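Local coordinates for LanC-like protein GCR2 (Arabidopsis thaliana, PDB 3T33), which may play a role in abscisic acid signalling and binds a zinc ion, as a member of the LanC-like protein family, at residues Glu122-Ile127 with Ala175-Ala180. Numbering follows the deposited sequence.
Sequences ERVTFI and AGYLWA
F126 and W179 form the apolar centre, an edge-to-face aromatic pair in which the indole supplies the edge and the phenyl ring the face. W179 CZ3 stands 3.5 Å above the phenyl plane and over its centre, so all six F126 ring carbons are nearly equidistant from it. The six-membered rings have centroids 4.7 Å apart and planes inclined at 50°, well short of perpendicular, so the edge-to-face pair is strongly tilted. In both residues CG lies anti to the backbone N, beside the carbonyl carbon, and this extends the two rings toward each other. F183, one turn further along the helix, meets both rings and enlarges the cluster. A180 CB sits near the phenyl plane at the ring's edge, 4.1 Å from F126 CB.

Next to this cluster, T125 turns its methyl onto bare helix backbone: CG2 lies 3.6 Å from G176 CA, a close approach permitted by the glycine's lack of a side chain. V124 CG1 packs against Y177 CB at 3.7 Å, while V124 O lies in the plane of the tyrosine ring, at its edge.

At the polar edge, F126 N donates to G176 O over 3.3 Å. The N-H points well at the oxygen (161°), but the donor lies 57° out of the carbonyl plane; the same oxygen also takes a weak helical bond from A180 N. T125 OG1 is hydrogen-bonded to L171 O and C128 N, and W179 NE1 to Y413 O. All seven touching residues are buried. With the T125 side chain about 14 Å from the zinc ion, this is structural packing: the loop between helices 101-118 and 130-144 rests on helix 174-188 within the α/α-barrel (toroid) fold of the LanC-like family.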
# COMPACT_ATOMS: atom_id res chain seq x y z
N GLU A 122 22.82 -3.26 -0.99
CA GLU A 122 22.55 -3.41 -2.42
C GLU A 122 21.05 -3.31 -2.77
O GLU A 122 20.72 -3.32 -3.94
CB GLU A 122 23.25 -4.64 -3.02
CG GLU A 122 24.50 -4.21 -3.84
CD GLU A 122 25.62 -5.30 -3.97
OE1 GLU A 122 25.36 -6.52 -3.76
OE2 GLU A 122 26.78 -4.90 -4.29
N ARG A 123 20.18 -3.18 -1.76
CA ARG A 123 18.73 -3.01 -1.99
C ARG A 123 18.44 -1.69 -2.71
O ARG A 123 18.93 -0.65 -2.38
CB ARG A 123 17.93 -3.09 -0.69
CG ARG A 123 18.11 -4.38 0.17
CD ARG A 123 17.67 -5.64 -0.54
NE ARG A 123 17.40 -6.72 0.42
CZ ARG A 123 17.88 -7.97 0.32
NH1 ARG A 123 18.67 -8.31 -0.71
NH2 ARG A 123 17.54 -8.89 1.21
N VAL A 124 17.62 -1.75 -3.73
CA VAL A 124 17.45 -0.61 -4.58
C VAL A 124 15.96 -0.02 -4.62
O VAL A 124 15.68 1.00 -5.25
CB VAL A 124 17.99 -1.09 -5.93
CG1 VAL A 124 16.96 -1.10 -7.02
CG2 VAL A 124 19.35 -0.49 -6.23
N THR A 125 15.02 -0.63 -3.91
CA THR A 125 13.60 -0.19 -4.05
C THR A 125 13.08 0.75 -2.92
O THR A 125 13.72 0.93 -1.86
CB THR A 125 12.63 -1.40 -4.15
OG1 THR A 125 12.59 -2.07 -2.89
CG2 THR A 125 13.09 -2.42 -5.26
N PHE A 126 11.89 1.32 -3.17
CA PHE A 126 11.24 2.13 -2.13
C PHE A 126 10.96 1.35 -0.84
O PHE A 126 11.28 1.84 0.26
CB PHE A 126 9.93 2.75 -2.66
CG PHE A 126 9.34 3.79 -1.75
CD1 PHE A 126 9.78 5.07 -1.77
CD2 PHE A 126 8.28 3.46 -0.91
CE1 PHE A 126 9.23 6.04 -0.93
CE2 PHE A 126 7.71 4.43 -0.11
CZ PHE A 126 8.20 5.72 -0.11
N ILE A 127 10.38 0.17 -0.97
CA ILE A 127 9.83 -0.53 0.18
C ILE A 127 10.91 -1.38 0.88
O ILE A 127 10.86 -1.61 2.10
CB ILE A 127 8.66 -1.45 -0.23
CG1 ILE A 127 7.44 -0.66 -0.76
CG2 ILE A 127 8.27 -2.41 0.86
CD1 ILE A 127 6.44 -1.59 -1.63
N ALA A 175 10.59 -2.25 -11.00
CA ALA A 175 9.34 -1.52 -10.77
C ALA A 175 9.47 -0.75 -9.43
O ALA A 175 9.14 0.43 -9.36
CB ALA A 175 8.12 -2.48 -10.75
N GLY A 176 10.07 -1.40 -8.44
CA GLY A 176 10.39 -0.84 -7.14
C GLY A 176 11.29 0.39 -7.09
O GLY A 176 11.03 1.33 -6.33
N TYR A 177 12.36 0.39 -7.89
CA TYR A 177 13.21 1.54 -7.93
C TYR A 177 12.44 2.65 -8.68
O TYR A 177 12.50 3.84 -8.35
CB TYR A 177 14.49 1.16 -8.67
CG TYR A 177 15.22 2.37 -9.17
CD1 TYR A 177 16.05 3.11 -8.31
CD2 TYR A 177 15.10 2.78 -10.46
CE1 TYR A 177 16.72 4.25 -8.75
CE2 TYR A 177 15.81 3.97 -10.93
CZ TYR A 177 16.61 4.67 -10.06
OH TYR A 177 17.25 5.85 -10.45
N LEU A 178 11.77 2.26 -9.74
CA LEU A 178 11.07 3.21 -10.61
C LEU A 178 9.92 3.88 -9.82
O LEU A 178 9.70 5.10 -9.93
CB LEU A 178 10.47 2.46 -11.79
CG LEU A 178 9.52 3.23 -12.72
CD1 LEU A 178 10.26 4.49 -13.28
CD2 LEU A 178 9.03 2.32 -13.84
N TRP A 179 9.20 3.07 -9.03
CA TRP A 179 8.22 3.62 -8.07
C TRP A 179 8.80 4.80 -7.19
O TRP A 179 8.17 5.86 -7.13
CB TRP A 179 7.59 2.50 -7.21
CG TRP A 179 6.24 2.92 -6.54
CD1 TRP A 179 4.96 2.56 -6.93
CD2 TRP A 179 6.07 3.81 -5.40
NE1 TRP A 179 4.03 3.12 -6.10
CE2 TRP A 179 4.67 3.91 -5.16
CE3 TRP A 179 6.97 4.50 -4.56
CZ2 TRP A 179 4.13 4.70 -4.08
CZ3 TRP A 179 6.44 5.28 -3.47
CH2 TRP A 179 5.01 5.35 -3.25
N ALA A 180 10.01 4.64 -6.64
CA ALA A 180 10.67 5.66 -5.82
C ALA A 180 10.93 6.94 -6.58
O ALA A 180 10.83 8.04 -6.00
CB ALA A 180 12.01 5.15 -5.26